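LPXTG cell wall surface protein (Streptococcus gordonii, PDB 7AVH) is a streptococcal cell-wall-anchored surface protein, probably an adhesin, whose tandem SHIRT domains, two of them in this chain, probably form a stalk that sets its reach. Local coordinates at residues Y86-E91 / A156-T161; S56-D61 / V75-F80; K22-A27 / Q42-E47. One frame throughout, in Å; residues are numbered along the deposited sequence.

Contact 1. Residues Y86-E91 / A156-T161; sequences YKATHE and AHFVGT
E91 OE1 is gripped by H157 NE2 at 2.9 Å, and outside the pair by a bound Tris molecule, probably from the crystallisation liquor. This His-carboxylate bond lies on the parallel strand pair of the second SHIRT domain, in the mixed sheet of a fold classed with the ubiquitin clan. The bond is almost straight (175° at the hydrogen) and lies in the imidazole plane, meeting the carboxylate on its anti side. H157 has CG anti to its backbone N (chi1 -174°), which lays the ring across the gap toward 86-91, where its other nitrogen, ND1, is 2.7 Å from T89 OG1; either atom could donate. Held at both nitrogens, the ring has its rotation fixed, and its link to E91 would be strengthened if it were protonated.

Beneath it the backbones keep the parallel pattern: T89 N and E91 N bond to A156 O and F158 O, while K87 O, T89 O and E91 O receive A156 N, F158 N and G160 N. A88, H90, A156 and F158 face the buried side, where H90 NE2 bonds to T125 N. There the F158 ring turns its edge to A88, with CE2 4.1 Å from A88 CB.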
ATOM      1  N   TYR A  86      -0.546   5.472  -4.961  1.00 13.75           N
ATOM      2  CA  TYR A  86      -0.380   6.461  -6.056  1.00 12.65           C
ATOM      3  C   TYR A  86       0.994   7.105  -5.915  1.00 12.40           C
ATOM      4  O   TYR A  86       1.684   6.927  -4.904  1.00 15.57           O
ATOM      5  CB  TYR A  86      -1.544   7.426  -6.008  1.00 12.91           C
ATOM      6  CG  TYR A  86      -2.866   6.749  -6.259  1.00 13.88           C
ATOM      7  CD1 TYR A  86      -3.286   6.457  -7.536  1.00 14.59           C
ATOM      8  CD2 TYR A  86      -3.648   6.292  -5.239  1.00 14.67           C
ATOM      9  CE1 TYR A  86      -4.451   5.777  -7.793  1.00 17.43           C
ATOM     10  CE2 TYR A  86      -4.814   5.528  -5.485  1.00 16.63           C
ATOM     11  CZ  TYR A  86      -5.230   5.301  -6.768  1.00 17.87           C
ATOM     12  OH  TYR A  86      -6.370   4.565  -7.051  1.00 23.79           O
ATOM     13  N   LYS A  87       1.288   7.922  -6.921  1.00 12.07           N
ATOM     14  CA  LYS A  87       2.563   8.662  -6.992  1.00 14.03           C
ATOM     15  C   LYS A  87       2.280  10.161  -6.964  1.00 13.17           C
ATOM     16  O   LYS A  87       1.226  10.623  -7.307  1.00 13.99           O
ATOM     17  CB  LYS A  87       3.309   8.313  -8.295  1.00 16.56           C
ATOM     18  CG  LYS A  87       3.689   6.851  -8.380  1.00 18.67           C
ATOM     19  CD  LYS A  87       4.573   6.571  -9.603  1.00 18.21           C
ATOM     20  CE  LYS A  87       4.891   5.093  -9.712  1.00 24.21           C
ATOM     21  NZ  LYS A  87       5.628   4.762 -10.954  1.00 28.44           N
ATOM     22  N   ALA A  88       3.338  10.876  -6.607  1.00 12.30           N
ATOM     23  CA  ALA A  88       3.391  12.330  -6.825  1.00 13.70           C
ATOM     24  C   ALA A  88       4.603  12.650  -7.657  1.00 11.94           C
ATOM     25  O   ALA A  88       5.695  12.278  -7.301  1.00 12.46           O
ATOM     26  CB  ALA A  88       3.449  13.058  -5.511  1.00 15.75           C
ATOM     27  N   THR A  89       4.348  13.294  -8.817  1.00 11.34           N
ATOM     28  CA  THR A  89       5.405  13.623  -9.760  1.00 10.76           C
ATOM     29  C   THR A  89       5.605  15.146  -9.808  1.00  9.12           C
ATOM     30  O   THR A  89       4.779  15.906  -9.309  1.00 10.69           O
ATOM     31  CB  THR A  89       4.972  13.043 -11.128  1.00 11.74           C
ATOM     32  OG1 THR A  89       3.721  13.613 -11.512  1.00 13.69           O
ATOM     33  CG2 THR A  89       4.771  11.509 -11.042  1.00 13.30           C
ATOM     34  N   HIS A  90       6.695  15.480 -10.500  1.00  9.41           N
ATOM     35  CA  HIS A  90       7.141  16.891 -10.579  1.00  9.76           C
ATOM     36  C   HIS A  90       7.425  17.190 -12.008  1.00  9.79           C
ATOM     37  O   HIS A  90       7.885  16.392 -12.807  1.00 11.75           O
ATOM     38  CB  HIS A  90       8.410  17.049  -9.704  1.00 10.73           C
ATOM     39  CG  HIS A  90       8.273  16.655  -8.275  1.00  9.90           C
ATOM     40  ND1 HIS A  90       8.317  15.318  -7.865  1.00 11.83           N
ATOM     41  CD2 HIS A  90       8.101  17.367  -7.152  1.00 12.42           C
ATOM     42  CE1 HIS A  90       8.183  15.298  -6.561  1.00 13.77           C
ATOM     43  NE2 HIS A  90       8.000  16.515  -6.054  1.00 13.29           N
ATOM     44  N   GLU A  91       7.355  18.518 -12.253  1.00 10.09           N
ATOM     45  CA  GLU A  91       7.758  19.106 -13.535  1.00 10.66           C
ATOM     46  C   GLU A  91       8.302  20.519 -13.266  1.00  9.95           C
ATOM     47  O   GLU A  91       7.843  21.135 -12.338  1.00 11.34           O
ATOM     48  CB  GLU A  91       6.566  19.223 -14.465  1.00 12.93           C
ATOM     49  CG  GLU A  91       6.639  19.994 -15.736  1.00 17.33           C
ATOM     50  CD  GLU A  91       5.376  20.086 -16.540  1.00 22.18           C
ATOM     51  OE1 GLU A  91       4.231  19.604 -16.101  1.00 17.38           O
ATOM     52  OE2 GLU A  91       5.560  20.618 -17.687  1.00 25.85           O
ATOM     53  N   ALA A 156      -0.772  12.458  -8.245  1.00 12.63           N
ATOM     54  CA  ALA A 156      -0.652  13.918  -8.206  1.00 13.84           C
ATOM     55  C   ALA A 156       0.534  14.383  -9.021  1.00 13.45           C
ATOM     56  O   ALA A 156       1.498  13.628  -9.269  1.00 15.64           O
ATOM     57  CB  ALA A 156      -0.503  14.385  -6.771  1.00 17.86           C
ATOM     58  N   HIS A 157       0.473  15.678  -9.383  1.00 12.77           N
ATOM     59  CA  HIS A 157       1.526  16.279 -10.200  1.00 12.23           C
ATOM     60  C   HIS A 157       1.717  17.739  -9.758  1.00 11.35           C
ATOM     61  O   HIS A 157       0.729  18.439  -9.621  1.00 13.30           O
ATOM     62  CB  HIS A 157       1.141  16.209 -11.687  1.00 11.85           C
ATOM     63  CG  HIS A 157       2.215  16.667 -12.616  1.00 11.35           C
ATOM     64  ND1 HIS A 157       3.374  15.954 -12.782  1.00 12.41           N
ATOM     65  CD2 HIS A 157       2.284  17.776 -13.462  1.00 12.94           C
ATOM     66  CE1 HIS A 157       4.144  16.593 -13.704  1.00 13.06           C
ATOM     67  NE2 HIS A 157       3.452  17.681 -14.141  1.00 14.17           N
ATOM     68  N   PHE A 158       2.979  18.079  -9.552  1.00 10.14           N
ATOM     69  CA  PHE A 158       3.319  19.448  -9.092  1.00 11.02           C
ATOM     70  C   PHE A 158       4.217  20.094 -10.145  1.00 10.77           C
ATOM     71  O   PHE A 158       5.192  19.505 -10.592  1.00 12.51           O
ATOM     72  CB  PHE A 158       4.097  19.341  -7.785  1.00 12.61           C
ATOM     73  CG  PHE A 158       3.246  18.796  -6.663  1.00 12.78           C
ATOM     74  CD1 PHE A 158       2.345  19.600  -6.017  1.00 15.45           C
ATOM     75  CD2 PHE A 158       3.368  17.468  -6.245  1.00 15.30           C
ATOM     76  CE1 PHE A 158       1.599  19.165  -4.933  1.00 18.06           C
ATOM     77  CE2 PHE A 158       2.586  17.020  -5.199  1.00 17.54           C
ATOM     78  CZ  PHE A 158       1.714  17.854  -4.561  1.00 16.92           C
ATOM     79  N   VAL A 159       3.906  21.360 -10.411  1.00 10.82           N
ATOM     80  CA  VAL A 159       4.622  22.165 -11.452  1.00 12.22           C
ATOM     81  C   VAL A 159       5.435  23.268 -10.755  1.00 10.70           C
ATOM     82  O   VAL A 159       4.823  24.094 -10.071  1.00 12.57           O
ATOM     83  CB  VAL A 159       3.659  22.784 -12.483  1.00 12.59           C
ATOM     84  CG1 VAL A 159       4.454  23.587 -13.517  1.00 15.11           C
ATOM     85  CG2 VAL A 159       2.820  21.696 -13.120  1.00 14.84           C
ATOM     86  N   GLY A 160       6.755  23.194 -10.900  1.00 10.60           N
ATOM     87  CA  GLY A 160       7.657  24.174 -10.254  1.00 11.45           C
ATOM     88  C   GLY A 160       8.203  25.172 -11.267  1.00 11.01           C
ATOM     89  O   GLY A 160       8.641  24.783 -12.333  1.00 12.35           O
ATOM     90  N   THR A 161       8.076  26.451 -10.892  1.00 11.14           N
ATOM     91  CA  THR A 161       8.499  27.535 -11.797  1.00 12.68           C
ATOM     92  C   THR A 161       9.868  28.089 -11.391  1.00 11.91           C
ATOM     93  O   THR A 161      10.082  28.331 -10.196  1.00 12.68           O
ATOM     94  CB  THR A 161       7.451  28.636 -11.757  1.00 14.41           C
ATOM     95  OG1 THR A 161       6.232  28.121 -12.276  1.00 17.29           O
ATOM     96  CG2 THR A 161       7.867  29.811 -12.598  1.00 16.92           C
TER

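Contact 2. Residues S56-D61 / V75-F80; sequences SFKSYD and VGTWEF
F57 lies over one face of the W78 indole. Its CB stands directly above the centroid of the six-membered ring, 3.8 Å away and on the ring normal, a CH-pi contact, while the phenyl ring turns an edge toward the five-membered ring with the planes at 60°. Within this pair the side chains come closest at F57 CD1 and W78 NE1, 3.4 Å. With chi1 near -174° the F57 ring swings away from its own backbone N and runs on along the partner strand to G76. Two rings close in on G76 CA, the phenyl edge with F57 CE1 at 3.7 Å and Y60 with CD1 at 3.5 Å.

The strands 56-60 and 75-80 are antiparallel, F57-W78 and Y60-G76 being non-hydrogen-bonded pairs. S56 and E79 exchange two backbone bonds, and in one of the two conformers of S56 a water joins S56 OG to E79 O. Farther along, K58 N gives its hydrogen to T77 O, but T77 N bonds to S59 O: a beta bulge sets K58 and S59 opposite T77, and K58 leaves the extended conformation (psi -69°). At the end D61 folds back: D61 N reaches V75 O, and V75 N bonds to D61 OD1 at 2.9 Å from above the carboxylate plane. On the face opposite the aromatics, K58 lays its CD against E79 OE2 at 3.4 Å, although the charged ends remain apart.

Strand 72-94 is flanked here by 53-60 on one edge and by the parallel strand 2-10 on the other, through backbone bonds of G76 and W78 to E7, M9 and G11. F8 meets W78 edge-to-face, and loop residues P26, P40 and P43 pack against Y60 and F57.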
ATOM      1  N   SER A  56      -7.039 -12.300   1.913  1.00 10.33           N
ATOM      2  CA  SER A  56      -7.350 -13.500   1.137  0.50 10.67           C
ATOM      3  C   SER A  56      -6.928 -14.726   1.951  1.00 10.30           C
ATOM      4  O   SER A  56      -5.858 -14.775   2.459  1.00 12.13           O
ATOM      5  CB  SER A  56      -6.686 -13.432  -0.233  0.50 12.04           C
ATOM      6  OG  SER A  56      -6.921 -12.252  -0.988  0.50 18.46           O
ATOM      7  N   PHE A  57      -7.835 -15.703   1.948  1.00 10.25           N
ATOM      8  CA  PHE A  57      -7.555 -16.958   2.671  1.00  9.88           C
ATOM      9  C   PHE A  57      -6.513 -17.748   1.890  1.00 11.20           C
ATOM     10  O   PHE A  57      -6.677 -17.975   0.660  1.00 15.06           O
ATOM     11  CB  PHE A  57      -8.845 -17.747   2.843  1.00 10.65           C
ATOM     12  CG  PHE A  57      -8.619 -18.989   3.732  1.00 11.10           C
ATOM     13  CD1 PHE A  57      -8.237 -18.862   5.022  1.00 10.82           C
ATOM     14  CD2 PHE A  57      -8.785 -20.239   3.208  1.00 14.66           C
ATOM     15  CE1 PHE A  57      -8.023 -19.915   5.844  1.00 12.03           C
ATOM     16  CE2 PHE A  57      -8.594 -21.355   4.052  1.00 13.24           C
ATOM     17  CZ  PHE A  57      -8.238 -21.159   5.342  1.00 13.62           C
ATOM     18  N   LYS A  58      -5.503 -18.242   2.605  1.00 11.74           N
ATOM     19  CA  LYS A  58      -4.453 -19.062   1.999  1.00 15.22           C
ATOM     20  C   LYS A  58      -4.823 -20.552   2.134  1.00 12.70           C
ATOM     21  O   LYS A  58      -5.099 -21.177   1.140  1.00 16.89           O
ATOM     22  CB  LYS A  58      -3.116 -18.750   2.657  1.00 16.27           C
ATOM     23  CG  LYS A  58      -1.860 -19.418   2.132  0.50 20.36           C
ATOM     24  CD  LYS A  58      -0.631 -18.977   2.913  0.50 23.11           C
ATOM     25  CE  LYS A  58       0.605 -19.369   2.159  0.50 32.79           C
ATOM     26  NZ  LYS A  58       0.442 -20.749   1.665  0.50 27.73           N
ATOM     27  N   SER A  59      -4.802 -21.066   3.368  1.00 13.23           N
ATOM     28  CA  SER A  59      -5.031 -22.497   3.611  1.00 13.11           C
ATOM     29  C   SER A  59      -4.999 -22.710   5.086  1.00 12.38           C
ATOM     30  O   SER A  59      -4.556 -21.860   5.884  1.00 12.29           O
ATOM     31  CB  SER A  59      -3.950 -23.332   2.973  1.00 18.88           C
ATOM     32  OG  SER A  59      -2.672 -23.080   3.538  1.00 24.35           O
ATOM     33  N   TYR A  60      -5.426 -23.928   5.463  1.00 12.74           N
ATOM     34  CA  TYR A  60      -5.143 -24.443   6.807  1.00 10.60           C
ATOM     35  C   TYR A  60      -3.724 -25.063   6.818  1.00 11.69           C
ATOM     36  O   TYR A  60      -3.219 -25.513   5.780  1.00 16.82           O
ATOM     37  CB  TYR A  60      -6.224 -25.466   7.192  1.00 11.34           C
ATOM     38  CG  TYR A  60      -7.574 -24.811   7.436  1.00 10.04           C
ATOM     39  CD1 TYR A  60      -7.790 -24.128   8.616  1.00  9.76           C
ATOM     40  CD2 TYR A  60      -8.570 -24.843   6.496  1.00 10.80           C
ATOM     41  CE1 TYR A  60      -8.965 -23.469   8.836  1.00  9.73           C
ATOM     42  CE2 TYR A  60      -9.792 -24.217   6.716  1.00  9.77           C
ATOM     43  CZ  TYR A  60      -9.998 -23.533   7.906  1.00  9.85           C
ATOM     44  OH  TYR A  60     -11.183 -22.881   8.150  1.00 11.57           O
ATOM     45  N   ASP A  61      -3.225 -25.210   8.030  1.00 12.00           N
ATOM     46  CA  ASP A  61      -1.897 -25.765   8.264  1.00 13.64           C
ATOM     47  C   ASP A  61      -1.785 -27.235   7.838  1.00 15.47           C
ATOM     48  O   ASP A  61      -0.693 -27.713   7.520  1.00 19.65           O
ATOM     49  CB  ASP A  61      -1.519 -25.538   9.728  1.00 15.10           C
ATOM     50  CG  ASP A  61      -2.374 -26.178  10.808  1.00 16.51           C
ATOM     51  OD1 ASP A  61      -3.595 -26.328  10.626  1.00 15.20           O
ATOM     52  OD2 ASP A  61      -1.804 -26.386  11.878  1.00 27.48           O
ATOM     53  N   VAL A  75      -5.466 -24.513  11.941  1.00  9.74           N
ATOM     54  CA  VAL A  75      -5.091 -23.089  11.928  1.00 10.16           C
ATOM     55  C   VAL A  75      -5.104 -22.599  10.438  1.00  9.98           C
ATOM     56  O   VAL A  75      -4.330 -23.090   9.656  1.00 11.17           O
ATOM     57  CB  VAL A  75      -3.711 -22.883  12.553  1.00 10.69           C
ATOM     58  CG1 VAL A  75      -3.393 -21.373  12.509  1.00 14.66           C
ATOM     59  CG2 VAL A  75      -3.649 -23.382  13.966  1.00 13.86           C
ATOM     60  N   GLY A  76      -5.969 -21.599  10.188  1.00  9.48           N
ATOM     61  CA  GLY A  76      -6.093 -21.093   8.829  1.00  9.72           C
ATOM     62  C   GLY A  76      -5.411 -19.697   8.734  1.00  9.29           C
ATOM     63  O   GLY A  76      -5.679 -18.837   9.594  1.00 11.64           O
ATOM     64  N   THR A  77      -4.627 -19.549   7.695  1.00  9.36           N
ATOM     65  CA  THR A  77      -3.879 -18.280   7.464  1.00 10.31           C
ATOM     66  C   THR A  77      -4.557 -17.460   6.395  1.00  9.98           C
ATOM     67  O   THR A  77      -4.886 -17.978   5.347  1.00 11.21           O
ATOM     68  CB  THR A  77      -2.435 -18.619   7.139  1.00 13.05           C
ATOM     69  OG1 THR A  77      -1.801 -19.245   8.252  1.00 17.32           O
ATOM     70  CG2 THR A  77      -1.627 -17.401   6.822  1.00 17.15           C
ATOM     71  N   TRP A  78      -4.694 -16.135   6.717  1.00 10.76           N
ATOM     72  CA  TRP A  78      -5.111 -15.115   5.725  1.00 10.63           C
ATOM     73  C   TRP A  78      -3.917 -14.188   5.486  1.00 11.54           C
ATOM     74  O   TRP A  78      -3.235 -13.837   6.419  1.00 13.49           O
ATOM     75  CB  TRP A  78      -6.273 -14.320   6.285  1.00 10.69           C
ATOM     76  CG  TRP A  78      -7.532 -15.112   6.499  1.00  9.13           C
ATOM     77  CD1 TRP A  78      -7.762 -16.059   7.483  1.00  9.88           C
ATOM     78  CD2 TRP A  78      -8.748 -14.975   5.758  1.00  9.17           C
ATOM     79  NE1 TRP A  78      -9.063 -16.484   7.376  1.00 10.70           N
ATOM     80  CE2 TRP A  78      -9.693 -15.919   6.303  1.00  8.91           C
ATOM     81  CE3 TRP A  78      -9.148 -14.172   4.685  1.00 11.11           C
ATOM     82  CZ2 TRP A  78     -10.970 -16.003   5.836  1.00 10.52           C
ATOM     83  CZ3 TRP A  78     -10.427 -14.296   4.189  1.00 10.45           C
ATOM     84  CH2 TRP A  78     -11.324 -15.263   4.739  1.00 10.22           C
ATOM     85  N   GLU A  79      -3.854 -13.723   4.251  1.00 11.60           N
ATOM     86  CA  GLU A  79      -2.776 -12.736   3.917  1.00 13.54           C
ATOM     87  C   GLU A  79      -3.406 -11.437   3.411  1.00 12.22           C
ATOM     88  O   GLU A  79      -4.469 -11.462   2.756  1.00 13.63           O
ATOM     89  CB  GLU A  79      -1.855 -13.345   2.844  1.00 19.04           C
ATOM     90  CG  GLU A  79      -0.981 -14.489   3.391  1.00 25.30           C
ATOM     91  CD  GLU A  79      -0.129 -15.232   2.374  1.00 33.99           C
ATOM     92  OE1 GLU A  79      -0.454 -15.182   1.160  1.00 46.06           O
ATOM     93  OE2 GLU A  79       0.833 -15.889   2.803  1.00 43.88           O
ATOM     94  N   PHE A  80      -2.663 -10.345   3.657  1.00 13.36           N
ATOM     95  CA  PHE A  80      -3.160  -8.981   3.401  1.00 14.26           C
ATOM     96  C   PHE A  80      -2.390  -8.376   2.223  1.00 14.66           C
ATOM     97  O   PHE A  80      -1.165  -8.458   2.179  1.00 16.02           O
ATOM     98  CB  PHE A  80      -2.991  -8.113   4.652  1.00 14.14           C
ATOM     99  CG  PHE A  80      -3.352  -6.663   4.500  1.00 13.07           C
ATOM    100  CD1 PHE A  80      -4.679  -6.301   4.509  1.00 15.02           C
ATOM    101  CD2 PHE A  80      -2.365  -5.695   4.356  1.00 16.88           C
ATOM    102  CE1 PHE A  80      -5.038  -4.969   4.395  1.00 17.90           C
ATOM    103  CE2 PHE A  80      -2.722  -4.350   4.235  1.00 19.08           C
ATOM    104  CZ  PHE A  80      -4.051  -4.005   4.284  1.00 18.18           C
TER
HETATM  105  O   HOH W   1      -4.596 -10.516  -0.149  1.00 24.97           O

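Contact 3. Residues K22-A27 / Q42-E47; sequences KDLLPA and QPSKTE
Two irregular loops face each other here, the first making a type I beta turn from K22 to L25, closed by L25 N to K22 O at 3.1 Å, and their backbones come nearest at L24 and P43, whose CA atoms are 6.0 Å apart. L24 supplies most of the side-chain contact. Its CG lies anti to the carbonyl carbon (chi1 -60°), which sends both methyls across the gap to 42-47. CD1 sits 3.8 Å from K45 CG, and CD2, in the modelled conformer of S44, comes to 3.7 Å from S44 OG. K45 crosses the leucine at about a right angle and is extended beyond CG, so it is the aliphatic part of the chain, CG and CE, that passes the leucine methyls, while the ammonium lies farther on.

No direct hydrogen bond spans the pair; a water does the work instead. It donates to L24 O at 2.6 Å and accepts from S44 N at 2.9 Å, thereby pairing a carbonyl and an amide that belong to different loops. P26 approaches more loosely, its CG 4.4 Å from Q42 O.

Beneath these surface loops lie aromatic residues of the sheet: L24 and P43 both touch W78, P43 also packs on F57 and F8, and P26 packs on F8 and Y60. A Tris molecule, probably from crystallisation, is held by the carbonyls of D23 and L25. Such water-bridged packing joins the loop after helix 19-22 to the loop before strand 47-50, two connections lying over one face of the sheet in the first SHIRT domain.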
ATOM      1  N   LYS A  22     -12.391 -12.482  11.256  1.00  9.72           N
ATOM      2  CA  LYS A  22     -12.676 -13.297  12.444  1.00 10.89           C
ATOM      3  C   LYS A  22     -14.126 -13.756  12.404  1.00 10.20           C
ATOM      4  O   LYS A  22     -14.363 -14.923  12.859  1.00 11.53           O
ATOM      5  CB  LYS A  22     -12.336 -12.509  13.699  1.00 12.73           C
ATOM      6  CG  LYS A  22     -10.863 -12.199  13.835  1.00 14.06           C
ATOM      7  CD  LYS A  22     -10.556 -11.429  15.104  1.00 21.72           C
ATOM      8  CE  LYS A  22      -9.167 -10.924  15.256  1.00 27.17           C
ATOM      9  NZ  LYS A  22      -9.091 -10.216  16.566  0.50 25.47           N
ATOM     10  N   ASP A  23     -15.044 -13.014  11.891  1.00 10.22           N
ATOM     11  CA  ASP A  23     -16.456 -13.353  11.814  1.00 11.26           C
ATOM     12  C   ASP A  23     -16.680 -14.614  10.946  1.00 10.72           C
ATOM     13  O   ASP A  23     -17.776 -15.219  11.091  1.00 14.02           O
ATOM     14  CB  ASP A  23     -17.301 -12.211  11.223  1.00 12.35           C
ATOM     15  CG  ASP A  23     -17.501 -11.002  12.146  1.00 18.01           C
ATOM     16  OD1 ASP A  23     -17.339 -11.137  13.371  1.00 19.04           O
ATOM     17  OD2 ASP A  23     -17.911  -9.909  11.601  1.00 21.93           O
ATOM     18  N   LEU A  24     -15.757 -14.998  10.108  1.00  9.34           N
ATOM     19  CA  LEU A  24     -15.850 -16.129   9.187  1.00  9.56           C
ATOM     20  C   LEU A  24     -15.279 -17.426   9.817  1.00  8.73           C
ATOM     21  O   LEU A  24     -15.232 -18.425   9.086  1.00 11.15           O
ATOM     22  CB  LEU A  24     -15.162 -15.787   7.857  1.00  9.05           C
ATOM     23  CG  LEU A  24     -15.734 -14.582   7.118  1.00 10.35           C
ATOM     24  CD1 LEU A  24     -14.847 -14.221   5.972  1.00 11.50           C
ATOM     25  CD2 LEU A  24     -17.163 -14.821   6.669  1.00 13.43           C
ATOM     26  N   LEU A  25     -14.860 -17.351  11.037  1.00  8.45           N
ATOM     27  CA  LEU A  25     -14.282 -18.575  11.657  1.00  9.45           C
ATOM     28  C   LEU A  25     -15.355 -19.675  11.692  1.00  8.44           C
ATOM     29  O   LEU A  25     -16.434 -19.485  12.215  1.00 10.43           O
ATOM     30  CB  LEU A  25     -13.855 -18.309  13.059  1.00  9.95           C
ATOM     31  CG  LEU A  25     -13.040 -19.451  13.679  1.00 10.86           C
ATOM     32  CD1 LEU A  25     -11.715 -19.584  13.009  1.00  9.85           C
ATOM     33  CD2 LEU A  25     -12.875 -19.214  15.165  1.00 14.19           C
ATOM     34  N   PRO A  26     -15.036 -20.870  11.124  1.00  9.74           N
ATOM     35  CA  PRO A  26     -16.084 -21.926  11.132  1.00 10.76           C
ATOM     36  C   PRO A  26     -16.388 -22.395  12.530  1.00 10.53           C
ATOM     37  O   PRO A  26     -15.597 -22.372  13.436  1.00 11.35           O
ATOM     38  CB  PRO A  26     -15.417 -23.062  10.316  1.00 11.90           C
ATOM     39  CG  PRO A  26     -14.517 -22.294   9.367  1.00 11.48           C
ATOM     40  CD  PRO A  26     -13.937 -21.256  10.288  1.00 10.13           C
ATOM     41  N   ALA A  27     -17.618 -22.892  12.622  1.00 12.53           N
ATOM     42  CA  ALA A  27     -18.079 -23.587  13.811  1.00 13.13           C
ATOM     43  C   ALA A  27     -17.305 -24.911  14.048  1.00 11.81           C
ATOM     44  O   ALA A  27     -16.760 -25.503  13.138  1.00 12.03           O
ATOM     45  CB  ALA A  27     -19.554 -23.922  13.624  1.00 19.12           C
ATOM     46  N   GLN A  42     -13.990 -25.222   5.222  1.00 12.43           N
ATOM     47  CA  GLN A  42     -13.502 -24.011   4.509  1.00 13.15           C
ATOM     48  C   GLN A  42     -14.337 -22.824   4.930  1.00 12.23           C
ATOM     49  O   GLN A  42     -15.525 -22.925   5.168  1.00 13.77           O
ATOM     50  CB  GLN A  42     -13.609 -24.232   3.003  1.00 15.10           C
ATOM     51  CG  GLN A  42     -12.576 -25.206   2.531  1.00 18.35           C
ATOM     52  CD  GLN A  42     -11.149 -24.717   2.636  1.00 19.89           C
ATOM     53  OE1 GLN A  42     -10.878 -23.626   2.219  1.00 25.65           O
ATOM     54  NE2 GLN A  42     -10.239 -25.528   3.164  1.00 24.75           N
ATOM     55  N   PRO A  43     -13.697 -21.623   4.995  0.50 11.24           N
ATOM     56  CA  PRO A  43     -14.440 -20.401   5.261  0.50 12.23           C
ATOM     57  C   PRO A  43     -15.527 -20.161   4.184  0.50 11.33           C
ATOM     58  O   PRO A  43     -15.385 -20.593   3.030  0.50 11.99           O
ATOM     59  CB  PRO A  43     -13.316 -19.344   5.208  0.50  9.80           C
ATOM     60  CG  PRO A  43     -12.054 -20.124   5.591  0.50  8.84           C
ATOM     61  CD  PRO A  43     -12.253 -21.406   4.823  0.50 10.58           C
ATOM     62  N   SER A  44     -16.642 -19.550   4.599  1.00 11.47           N
ATOM     63  CA  SER A  44     -17.788 -19.355   3.687  0.50 12.47           C
ATOM     64  C   SER A  44     -17.464 -18.398   2.531  1.00 13.73           C
ATOM     65  O   SER A  44     -18.155 -18.459   1.463  1.00 18.28           O
ATOM     66  CB  SER A  44     -19.001 -18.962   4.467  0.50 13.22           C
ATOM     67  OG  SER A  44     -18.794 -17.728   5.148  0.50 14.87           O
ATOM     68  N   LYS A  45     -16.459 -17.574   2.722  1.00 11.24           N
ATOM     69  CA  LYS A  45     -15.852 -16.763   1.621  1.00 11.72           C
ATOM     70  C   LYS A  45     -14.369 -16.664   1.931  1.00 11.47           C
ATOM     71  O   LYS A  45     -14.016 -16.839   3.117  1.00 12.44           O
ATOM     72  CB  LYS A  45     -16.542 -15.443   1.402  1.00 12.10           C
ATOM     73  CG  LYS A  45     -16.455 -14.482   2.548  1.00 11.44           C
ATOM     74  CD  LYS A  45     -17.163 -13.186   2.241  1.00 11.12           C
ATOM     75  CE  LYS A  45     -17.112 -12.216   3.396  1.00 10.18           C
ATOM     76  NZ  LYS A  45     -17.679 -10.888   3.025  1.00 10.04           N
ATOM     77  N   THR A  46     -13.590 -16.326   0.883  1.00 12.10           N
ATOM     78  CA  THR A  46     -12.118 -16.391   0.983  1.00 12.23           C
ATOM     79  C   THR A  46     -11.459 -15.042   0.688  1.00 10.23           C
ATOM     80  O   THR A  46     -10.279 -15.003   0.636  1.00 12.20           O
ATOM     81  CB  THR A  46     -11.504 -17.477   0.134  1.00 17.36           C
ATOM     82  OG1 THR A  46     -11.939 -17.293  -1.194  1.00 23.49           O
ATOM     83  CG2 THR A  46     -11.941 -18.870   0.599  1.00 21.79           C
ATOM     84  N   GLU A  47     -12.279 -14.034   0.654  1.00 11.70           N
ATOM     85  CA  GLU A  47     -11.817 -12.653   0.349  0.50 12.79           C
ATOM     86  C   GLU A  47     -12.625 -11.686   1.211  1.00 11.37           C
ATOM     87  O   GLU A  47     -13.849 -11.787   1.187  1.00 13.58           O
ATOM     88  CB  GLU A  47     -12.026 -12.372  -1.139  0.50 14.95           C
ATOM     89  CG  GLU A  47     -11.399 -11.081  -1.634  0.50 17.37           C
ATOM     90  CD  GLU A  47     -11.333 -11.092  -3.151  0.50 27.23           C
ATOM     91  OE1 GLU A  47     -10.260 -10.759  -3.672  0.50 33.54           O
ATOM     92  OE2 GLU A  47     -12.335 -11.493  -3.800  0.50 26.95           O
TER
HETATM   93  O   HOH W   2     -17.083 -19.240   7.418  1.00 15.11           O

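In the fold
Contacts 1 and 2 both use strand 72-94, interrupted by a bulge or short loop on its way from the first SHIRT domain to the second; their centres are 39 Å apart, on opposite sides of the chain's centre. Both are partly buried strand pairs, but contact 1 is parallel and carries a polar histidine network on one face, whereas contact 2 is antiparallel and rich in aromatic packing. Contact 3 is a surface meeting of loops, bridged by water and an apolar leucine. It belongs to the same domain as contact 2 and touches it: F57 N lies 2.9 Å from T46 O, a probable hydrogen bond, and W78 CH2 packs 3.5 Å from K45 O.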